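Local coordinates for invasion protein InvA (Salmonella enterica, PDB 2X49) that is an export-apparatus protein of the type III secretion system, represented here by its C-terminal domain, and takes part in invasion of intestinal epithelial cells, at residues A134-N142 with L181-V189; R219-F230 with E314-S324. One frame throughout, in Å; residues are numbered along the deposited sequence.

Interaction 1: A134-N142 with L181-V189; sequences AVTLARNVN and LQRLLSERV
Val-135 lies against one face of the Arg-188 guanidinium, and Arg-188 itself belongs to a Schellman motif: it is the C-prime residue, with positive phi, that ends helix 174-185 where that helix meets the C-terminal end of helix 125-139. Both valine methyls take part, CG2 sitting 3.7 Å above the guanidinium plane, offset toward its rim, and CG1 3.6 Å from Arg-188 NH1. Arg-188 CG packs 3.8 Å from Ala-138 CB, and beyond it the bends at chi2 and chi3 (71°) bring the guanidinium to Val-135. The charge is met elsewhere: NH1 forms a salt bridge with Glu-314 and a hydrogen bond to the carbonyl of Asp-312.

Just past the end of helix 125-139, Val-141 crosses Leu-185 at about a right angle. Its CG2, anti to the backbone N, packs 3.8 Å from Leu-185 CD1, while CG1 touches both Gln-182 O and Ser-186 CB. Nearer the surface, the amides of Asn-142 and Gln-182 stack with their planes 17° apart. They are not hydrogen-bonded to each other; Gln-182 NE2 donates a hydrogen bond to Phe-145 O. Between these patches the two backbones come close enough for a CA-H...O contact, Ser-186 CA to Ala-138 O at 3.4 Å, nearly straight at 167°.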
loop_
_atom_site.group_PDB
_atom_site.type_symbol
_atom_site.label_atom_id
_atom_site.label_comp_id
_atom_site.label_asym_id
_atom_site.label_seq_id
_atom_site.Cartn_x
_atom_site.Cartn_y
_atom_site.Cartn_z
ATOM N N ALA A 134 1.954 -8.114 -0.094
ATOM C CA ALA A 134 0.684 -7.431 -0.397
ATOM C C ALA A 134 0.901 -6.007 -0.832
ATOM O O ALA A 134 0.265 -5.521 -1.790
ATOM C CB ALA A 134 -0.251 -7.487 0.774
ATOM N N VAL A 135 1.768 -5.314 -0.121
ATOM C CA VAL A 135 2.070 -3.904 -0.424
ATOM C C VAL A 135 2.605 -3.789 -1.846
ATOM O O VAL A 135 2.213 -2.928 -2.650
ATOM C CB VAL A 135 3.047 -3.320 0.635
ATOM C CG1 VAL A 135 3.719 -2.046 0.209
ATOM C CG2 VAL A 135 2.290 -3.202 1.961
ATOM N N THR A 136 3.473 -4.718 -2.190
ATOM C CA THR A 136 4.163 -4.657 -3.464
ATOM C C THR A 136 3.206 -5.041 -4.581
ATOM O O THR A 136 3.227 -4.458 -5.669
ATOM C CB THR A 136 5.415 -5.588 -3.494
ATOM O OG1 THR A 136 6.271 -5.189 -2.405
ATOM C CG2 THR A 136 6.162 -5.467 -4.790
ATOM N N LEU A 137 2.368 -6.014 -4.289
ATOM C CA LEU A 137 1.373 -6.490 -5.296
ATOM C C LEU A 137 0.290 -5.453 -5.554
ATOM O O LEU A 137 -0.111 -5.268 -6.694
ATOM C CB LEU A 137 0.792 -7.840 -4.934
ATOM C CG LEU A 137 1.779 -8.976 -5.100
ATOM C CD1 LEU A 137 1.337 -10.261 -4.383
ATOM C CD2 LEU A 137 2.043 -9.322 -6.573
ATOM N N ALA A 138 -0.147 -4.772 -4.502
ATOM C CA ALA A 138 -1.139 -3.659 -4.656
ATOM C C ALA A 138 -0.586 -2.625 -5.622
ATOM O O ALA A 138 -1.274 -2.158 -6.533
ATOM C CB ALA A 138 -1.471 -3.000 -3.288
ATOM N N ARG A 139 0.654 -2.222 -5.434
ATOM C CA ARG A 139 1.281 -1.173 -6.254
ATOM C C ARG A 139 1.307 -1.553 -7.740
ATOM O O ARG A 139 1.254 -0.710 -8.652
ATOM C CB ARG A 139 2.703 -0.879 -5.748
ATOM C CG ARG A 139 3.522 0.106 -6.488
ATOM C CD ARG A 139 4.710 0.479 -5.599
ATOM N NE ARG A 139 5.844 -0.447 -5.627
ATOM C CZ ARG A 139 6.370 -1.042 -4.559
ATOM N NH1 ARG A 139 5.864 -0.847 -3.353
ATOM N NH2 ARG A 139 7.416 -1.848 -4.696
ATOM N N ASN A 140 1.401 -2.852 -7.950
ATOM C CA ASN A 140 1.648 -3.452 -9.275
ATOM C C ASN A 140 0.344 -4.035 -9.834
ATOM O O ASN A 140 0.317 -4.883 -10.717
ATOM C CB ASN A 140 2.768 -4.500 -9.220
ATOM C CG ASN A 140 4.125 -3.891 -9.223
ATOM O OD1 ASN A 140 4.644 -3.474 -10.268
ATOM N ND2 ASN A 140 4.777 -3.905 -8.069
ATOM N N VAL A 141 -0.741 -3.486 -9.329
ATOM C CA VAL A 141 -2.095 -3.967 -9.653
ATOM C C VAL A 141 -2.379 -4.071 -11.170
ATOM O O VAL A 141 -3.065 -4.999 -11.621
ATOM C CB VAL A 141 -3.194 -3.110 -8.972
ATOM C CG1 VAL A 141 -3.129 -1.672 -9.395
ATOM C CG2 VAL A 141 -4.569 -3.708 -9.288
ATOM N N ASN A 142 -1.806 -3.163 -11.934
ATOM C CA ASN A 142 -2.095 -3.122 -13.376
ATOM C C ASN A 142 -1.576 -4.366 -14.125
ATOM O O ASN A 142 -1.921 -4.626 -15.275
ATOM C CB ASN A 142 -1.594 -1.819 -14.039
ATOM C CG ASN A 142 -2.406 -0.569 -13.627
ATOM O OD1 ASN A 142 -2.735 -0.448 -12.345
ATOM N ND2 ASN A 142 -2.658 0.316 -14.460
ATOM N N LEU A 181 -10.800 2.004 -10.190
ATOM C CA LEU A 181 -10.486 0.865 -9.292
ATOM C C LEU A 181 -8.977 0.621 -9.205
ATOM O O LEU A 181 -8.431 0.374 -8.118
ATOM C CB LEU A 181 -11.244 -0.398 -9.748
ATOM C CG LEU A 181 -12.796 -0.410 -9.689
ATOM C CD1 LEU A 181 -13.442 -1.806 -9.950
ATOM C CD2 LEU A 181 -13.290 0.088 -8.341
ATOM N N GLN A 182 -8.296 0.625 -10.373
ATOM C CA GLN A 182 -6.839 0.445 -10.415
ATOM C C GLN A 182 -6.116 1.511 -9.613
ATOM O O GLN A 182 -5.137 1.238 -8.917
ATOM C CB GLN A 182 -6.284 0.434 -11.863
ATOM C CG GLN A 182 -6.556 -0.747 -12.668
ATOM C CD GLN A 182 -6.043 -0.549 -14.082
ATOM O OE1 GLN A 182 -6.111 0.565 -14.618
ATOM N NE2 GLN A 182 -5.532 -1.613 -14.706
ATOM N N ARG A 183 -6.621 2.737 -9.741
ATOM C CA ARG A 183 -5.993 3.867 -9.063
ATOM C C ARG A 183 -6.178 3.806 -7.564
ATOM O O ARG A 183 -5.305 4.192 -6.798
ATOM C CB ARG A 183 -6.371 5.199 -9.710
ATOM C CG ARG A 183 -5.733 5.379 -11.100
ATOM C CD ARG A 183 -6.288 6.587 -11.887
ATOM N NE ARG A 183 -5.672 6.683 -13.235
ATOM C CZ ARG A 183 -4.443 7.128 -13.444
ATOM N NH1 ARG A 183 -3.729 7.577 -12.440
ATOM N NH2 ARG A 183 -3.925 7.154 -14.665
ATOM N N LEU A 184 -7.292 3.239 -7.128
ATOM C CA LEU A 184 -7.549 3.014 -5.674
ATOM C C LEU A 184 -6.587 1.926 -5.155
ATOM O O LEU A 184 -5.809 2.152 -4.241
ATOM C CB LEU A 184 -8.999 2.637 -5.399
ATOM C CG LEU A 184 -9.993 3.744 -5.680
ATOM C CD1 LEU A 184 -11.399 3.140 -5.565
ATOM C CD2 LEU A 184 -9.729 4.922 -4.724
ATOM N N LEU A 185 -6.557 0.805 -5.858
ATOM C CA LEU A 185 -5.770 -0.359 -5.427
ATOM C C LEU A 185 -4.314 -0.043 -5.423
ATOM O O LEU A 185 -3.587 -0.513 -4.563
ATOM C CB LEU A 185 -6.058 -1.569 -6.324
ATOM C CG LEU A 185 -7.437 -2.199 -6.205
ATOM C CD1 LEU A 185 -7.859 -3.019 -7.446
ATOM C CD2 LEU A 185 -7.478 -3.083 -4.973
ATOM N N SER A 186 -3.869 0.797 -6.375
ATOM C CA SER A 186 -2.423 1.050 -6.550
ATOM C C SER A 186 -1.906 1.855 -5.376
ATOM O O SER A 186 -0.684 1.949 -5.182
ATOM C CB SER A 186 -2.068 1.773 -7.884
ATOM O OG SER A 186 -2.559 3.094 -7.863
ATOM N N GLU A 187 -2.839 2.439 -4.647
ATOM C CA GLU A 187 -2.534 3.250 -3.435
ATOM C C GLU A 187 -2.982 2.528 -2.143
ATOM O O GLU A 187 -3.143 3.112 -1.050
ATOM C CB GLU A 187 -3.128 4.668 -3.532
ATOM C CG GLU A 187 -2.383 5.555 -4.568
ATOM C CD GLU A 187 -2.684 7.056 -4.382
ATOM O OE1 GLU A 187 -3.389 7.660 -5.245
ATOM O OE2 GLU A 187 -2.279 7.658 -3.361
ATOM N N ARG A 188 -3.180 1.240 -2.295
ATOM C CA ARG A 188 -3.453 0.311 -1.177
ATOM C C ARG A 188 -4.842 0.476 -0.550
ATOM O O ARG A 188 -5.105 0.210 0.630
ATOM C CB ARG A 188 -2.311 0.422 -0.137
ATOM C CG ARG A 188 -1.357 -0.690 -0.331
ATOM C CD ARG A 188 0.115 -0.338 -0.086
ATOM N NE ARG A 188 0.274 -0.141 1.299
ATOM C CZ ARG A 188 1.277 0.484 1.887
ATOM N NH1 ARG A 188 2.223 1.090 1.199
ATOM N NH2 ARG A 188 1.274 0.536 3.204
ATOM N N VAL A 189 -5.746 0.996 -1.359
ATOM C CA VAL A 189 -7.177 1.128 -0.970
ATOM C C VAL A 189 -7.970 -0.062 -1.495
ATOM O O VAL A 189 -7.881 -0.408 -2.702
ATOM C CB VAL A 189 -7.779 2.429 -1.511
ATOM C CG1 VAL A 189 -9.248 2.490 -1.130
ATOM C CG2 VAL A 189 -6.965 3.597 -0.972
#

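Interaction 2: R219-F230 with E314-S324; sequences RGAMARYICHKF and EVLSFGEIADS
The guanidinium of Arg-219 is gripped at its edge: Glu-320 lies there side-on, and the methyl CD2 of Leu-316 touches the same rim, 3.5 Å from Arg-219 NH2. Arg-219 NE reaches Glu-320 OE2 at 2.7 Å, and NH2 reaches Glu-320 OE1 at 2.9 Å with an angle of 174°. Both oxygens lie near the guanidinium plane, yet the carboxylate is turned 44° against it, so OE1 is met from above its own plane. Ser-317 N approaches OE1 from the opposite face, and the three bonds together should help fix the carboxylate's rotation.

The Phe-230 ring has Glu-314 CG at its edge, 3.7 Å from CE1. A bend at chi2 (-52°) turns the Glu-314 carboxylate away toward Arg-188 and Lys-303. Leu-316 CD2 comes obliquely to the ring and also packs on Ile-226 CG2.

Farther along, Cys-227 CB sits 3.4 Å from Glu-320 O, and its SG, anti to the backbone N, lies beside Ser-324 and binds a mercury ion. Ser-317 OG accepts a hydrogen bond from Glu-320 N, an ST motif that opens the turn after strand 314-317. That strand is an outermost one of the parallel four-stranded sheet. Helix 211-221 supplies the Arg-219 grip, and helix 223-231, running roughly antiparallel alongside the strand and its turn, supplies the apolar contacts, as in a layered alpha/beta domain.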
loop_
_atom_site.group_PDB
_atom_site.type_symbol
_atom_site.label_atom_id
_atom_site.label_comp_id
_atom_site.label_asym_id
_atom_site.label_seq_id
_atom_site.Cartn_x
_atom_site.Cartn_y
_atom_site.Cartn_z
ATOM N N ARG A 219 -12.144 8.584 -3.220
ATOM C CA ARG A 219 -11.323 8.348 -1.992
ATOM C C ARG A 219 -12.027 9.007 -0.838
ATOM O O ARG A 219 -12.152 8.490 0.272
ATOM C CB ARG A 219 -9.916 8.904 -2.115
ATOM C CG ARG A 219 -8.991 8.101 -2.959
ATOM C CD ARG A 219 -7.636 8.713 -2.929
ATOM N NE ARG A 219 -7.016 8.744 -1.600
ATOM C CZ ARG A 219 -6.101 7.861 -1.190
ATOM N NH1 ARG A 219 -5.675 6.886 -2.024
ATOM N NH2 ARG A 219 -5.591 7.967 0.044
ATOM N N GLY A 220 -12.491 10.217 -1.087
ATOM C CA GLY A 220 -13.205 10.955 -0.027
ATOM C C GLY A 220 -14.463 10.232 0.490
ATOM O O GLY A 220 -14.790 10.197 1.688
ATOM N N ALA A 221 -15.190 9.679 -0.450
ATOM C CA ALA A 221 -16.428 8.973 -0.135
ATOM C C ALA A 221 -16.113 7.751 0.708
ATOM O O ALA A 221 -16.878 7.327 1.565
ATOM C CB ALA A 221 -17.201 8.545 -1.408
ATOM N N MET A 222 -14.944 7.214 0.459
ATOM C CA MET A 222 -14.493 5.935 1.054
ATOM C C MET A 222 -13.657 6.144 2.292
ATOM O O MET A 222 -13.012 5.228 2.787
ATOM C CB MET A 222 -13.692 5.108 0.028
ATOM C CG MET A 222 -14.539 4.556 -1.116
ATOM S SD MET A 222 -16.084 3.705 -0.690
ATOM C CE MET A 222 -15.344 2.201 0.001
ATOM N N ALA A 223 -13.646 7.373 2.776
ATOM C CA ALA A 223 -12.730 7.750 3.853
ATOM C C ALA A 223 -12.654 6.770 5.054
ATOM O O ALA A 223 -11.578 6.341 5.498
ATOM C CB ALA A 223 -13.020 9.154 4.355
ATOM N N ARG A 224 -13.826 6.381 5.512
ATOM C CA ARG A 224 -13.917 5.499 6.650
ATOM C C ARG A 224 -13.166 4.207 6.395
ATOM O O ARG A 224 -12.474 3.688 7.249
ATOM C CB ARG A 224 -15.383 5.193 6.968
ATOM C CG ARG A 224 -15.571 4.096 7.955
ATOM C CD ARG A 224 -17.058 3.895 8.203
ATOM N NE ARG A 224 -17.306 2.830 9.169
ATOM C CZ ARG A 224 -18.397 2.737 9.921
ATOM N NH1 ARG A 224 -19.372 3.642 9.832
ATOM N NH2 ARG A 224 -18.517 1.731 10.767
ATOM N N TYR A 225 -13.297 3.738 5.175
ATOM C CA TYR A 225 -12.744 2.409 4.781
ATOM C C TYR A 225 -11.245 2.457 4.567
ATOM O O TYR A 225 -10.518 1.505 4.827
ATOM C CB TYR A 225 -13.515 1.871 3.567
ATOM C CG TYR A 225 -14.958 1.671 3.968
ATOM C CD1 TYR A 225 -15.359 0.505 4.612
ATOM C CD2 TYR A 225 -15.895 2.668 3.794
ATOM C CE1 TYR A 225 -16.685 0.345 5.089
ATOM C CE2 TYR A 225 -17.206 2.521 4.241
ATOM C CZ TYR A 225 -17.599 1.353 4.903
ATOM O OH TYR A 225 -18.888 1.164 5.363
ATOM N N ILE A 226 -10.804 3.606 4.097
ATOM C CA ILE A 226 -9.380 3.850 3.897
ATOM C C ILE A 226 -8.702 3.881 5.253
ATOM O O ILE A 226 -7.699 3.238 5.508
ATOM C CB ILE A 226 -9.160 5.154 3.103
ATOM C CG1 ILE A 226 -9.566 4.913 1.642
ATOM C CG2 ILE A 226 -7.686 5.626 3.133
ATOM C CD1 ILE A 226 -9.722 6.154 0.750
ATOM N N CYS A 227 -9.310 4.639 6.135
ATOM C CA CYS A 227 -8.718 4.837 7.428
ATOM C C CYS A 227 -8.605 3.441 8.164
ATOM O O CYS A 227 -7.556 3.061 8.696
ATOM C CB CYS A 227 -9.515 5.898 8.170
ATOM S SG CYS A 227 -9.050 6.275 9.855
ATOM N N HIS A 228 -9.704 2.729 8.134
ATOM C CA HIS A 228 -9.828 1.450 8.901
ATOM C C HIS A 228 -8.817 0.432 8.403
ATOM O O HIS A 228 -8.284 -0.412 9.148
ATOM C CB HIS A 228 -11.247 0.892 8.824
ATOM C CG HIS A 228 -12.162 1.465 9.853
ATOM N ND1 HIS A 228 -12.640 2.726 10.032
ATOM C CD2 HIS A 228 -12.711 0.693 10.855
ATOM C CE1 HIS A 228 -13.452 2.694 11.143
ATOM N NE2 HIS A 228 -13.468 1.462 11.626
ATOM N N LYS A 229 -8.524 0.539 7.131
ATOM C CA LYS A 229 -7.560 -0.374 6.490
ATOM C C LYS A 229 -6.131 -0.109 6.923
ATOM O O LYS A 229 -5.386 -1.022 7.270
ATOM C CB LYS A 229 -7.642 -0.320 4.962
ATOM C CG LYS A 229 -6.870 -1.498 4.347
ATOM C CD LYS A 229 -6.885 -1.480 2.862
ATOM C CE LYS A 229 -5.819 -2.426 2.321
ATOM N NZ LYS A 229 -4.442 -1.884 2.440
ATOM N N PHE A 230 -5.753 1.151 6.882
ATOM C CA PHE A 230 -4.388 1.548 7.186
ATOM C C PHE A 230 -4.044 1.401 8.642
ATOM O O PHE A 230 -2.909 1.128 9.008
ATOM C CB PHE A 230 -4.052 2.956 6.709
ATOM C CG PHE A 230 -3.643 3.005 5.255
ATOM C CD1 PHE A 230 -2.364 2.743 4.857
ATOM C CD2 PHE A 230 -4.592 3.395 4.304
ATOM C CE1 PHE A 230 -2.025 2.800 3.516
ATOM C CE2 PHE A 230 -4.255 3.443 2.977
ATOM C CZ PHE A 230 -2.997 3.168 2.587
ATOM N N GLU A 314 2.517 5.608 1.694
ATOM C CA GLU A 314 1.205 6.161 1.254
ATOM C C GLU A 314 0.958 7.519 1.939
ATOM O O GLU A 314 1.557 7.905 2.956
ATOM C CB GLU A 314 0.065 5.212 1.436
ATOM C CG GLU A 314 0.264 3.833 0.804
ATOM C CD GLU A 314 0.678 3.784 -0.666
ATOM O OE1 GLU A 314 0.401 4.747 -1.428
ATOM O OE2 GLU A 314 1.275 2.749 -1.080
ATOM N N VAL A 315 0.124 8.271 1.227
ATOM C CA VAL A 315 -0.199 9.658 1.594
ATOM C C VAL A 315 -1.711 9.773 1.746
ATOM O O VAL A 315 -2.444 9.532 0.821
ATOM C CB VAL A 315 0.330 10.678 0.544
ATOM C CG1 VAL A 315 0.121 12.090 1.073
ATOM C CG2 VAL A 315 1.847 10.417 0.138
ATOM N N LEU A 316 -2.121 10.120 2.962
ATOM C CA LEU A 316 -3.557 10.343 3.319
ATOM C C LEU A 316 -3.831 11.799 3.610
ATOM O O LEU A 316 -2.983 12.521 4.114
ATOM C CB LEU A 316 -3.976 9.499 4.537
ATOM C CG LEU A 316 -3.783 7.963 4.486
ATOM C CD1 LEU A 316 -4.465 7.230 5.651
ATOM C CD2 LEU A 316 -4.231 7.365 3.177
ATOM N N SER A 317 -5.065 12.207 3.304
ATOM C CA SER A 317 -5.492 13.535 3.673
ATOM C C SER A 317 -6.072 13.555 5.094
ATOM O O SER A 317 -6.500 12.546 5.633
ATOM C CB SER A 317 -6.483 14.069 2.675
ATOM O OG SER A 317 -7.707 13.379 2.824
ATOM N N PHE A 318 -6.096 14.738 5.680
ATOM C CA PHE A 318 -6.668 14.930 7.017
ATOM C C PHE A 318 -8.123 14.447 7.073
ATOM O O PHE A 318 -8.580 13.865 8.063
ATOM C CB PHE A 318 -6.558 16.389 7.488
ATOM C CG PHE A 318 -5.144 16.940 7.532
ATOM C CD1 PHE A 318 -4.087 16.210 8.070
ATOM C CD2 PHE A 318 -4.861 18.199 7.027
ATOM C CE1 PHE A 318 -2.802 16.762 8.128
ATOM C CE2 PHE A 318 -3.562 18.751 7.075
ATOM C CZ PHE A 318 -2.536 18.021 7.609
ATOM N N GLY A 319 -8.870 14.688 6.008
ATOM C CA GLY A 319 -10.253 14.220 5.938
ATOM C C GLY A 319 -10.416 12.715 5.877
ATOM O O GLY A 319 -11.394 12.115 6.317
ATOM N N GLU A 320 -9.423 12.101 5.275
ATOM C CA GLU A 320 -9.415 10.657 5.085
ATOM C C GLU A 320 -9.305 9.934 6.406
ATOM O O GLU A 320 -9.802 8.823 6.524
ATOM C CB GLU A 320 -8.367 10.186 4.078
ATOM C CG GLU A 320 -8.853 10.427 2.610
ATOM C CD GLU A 320 -7.767 10.210 1.530
ATOM O OE1 GLU A 320 -6.599 9.974 1.867
ATOM O OE2 GLU A 320 -8.101 10.367 0.327
ATOM N N ILE A 321 -8.743 10.601 7.407
ATOM C CA ILE A 321 -8.555 9.984 8.752
ATOM C C ILE A 321 -9.513 10.559 9.817
ATOM O O ILE A 321 -9.243 10.490 11.009
ATOM C CB ILE A 321 -7.054 10.032 9.246
ATOM C CG1 ILE A 321 -6.623 11.472 9.527
ATOM C CG2 ILE A 321 -6.126 9.324 8.236
ATOM C CD1 ILE A 321 -5.515 11.588 10.545
ATOM N N ALA A 322 -10.660 11.055 9.364
ATOM C CA ALA A 322 -11.674 11.640 10.259
ATOM C C ALA A 322 -12.202 10.643 11.283
ATOM O O ALA A 322 -12.556 10.995 12.407
ATOM C CB ALA A 322 -12.836 12.254 9.429
ATOM N N ASP A 323 -12.188 9.377 10.893
ATOM C CA ASP A 323 -12.761 8.304 11.757
ATOM C C ASP A 323 -11.691 7.622 12.546
ATOM O O ASP A 323 -11.915 6.576 13.160
ATOM C CB ASP A 323 -13.550 7.259 10.945
ATOM C CG ASP A 323 -14.997 7.670 10.724
ATOM O OD1 ASP A 323 -15.864 6.773 10.590
ATOM O OD2 ASP A 323 -15.294 8.892 10.709
ATOM N N SER A 324 -10.513 8.214 12.520
ATOM C CA SER A 324 -9.402 7.613 13.247
ATOM C C SER A 324 -9.642 7.687 14.735
ATOM O O SER A 324 -10.484 8.396 15.248
ATOM C CB SER A 324 -8.045 8.204 12.889
ATOM O OG SER A 324 -7.996 9.593 13.121
#

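How the interactions relate
Both segments of interaction 1 precede those of interaction 2 in the chain, and the centres of the two contacts lie about 16 Å apart. The first joins the ends of two helices, 125-139 and 174-185; the second sets the helices 211-221 and 223-231 against strand 314-317 at the margin of the parallel sheet. Arg-188 is the residue that links them: besides its side-chain tie to the strand, its carbonyl O is a probable hydrogen-bond acceptor for Lys-229 NZ. Val-189 CG2 packs on Arg-219 NH1, and Glu-187 O packs on Phe-230 CZ. The helices around interaction 1 and the sheet layer of interaction 2 are thus joined by several direct contacts, polar and apolar.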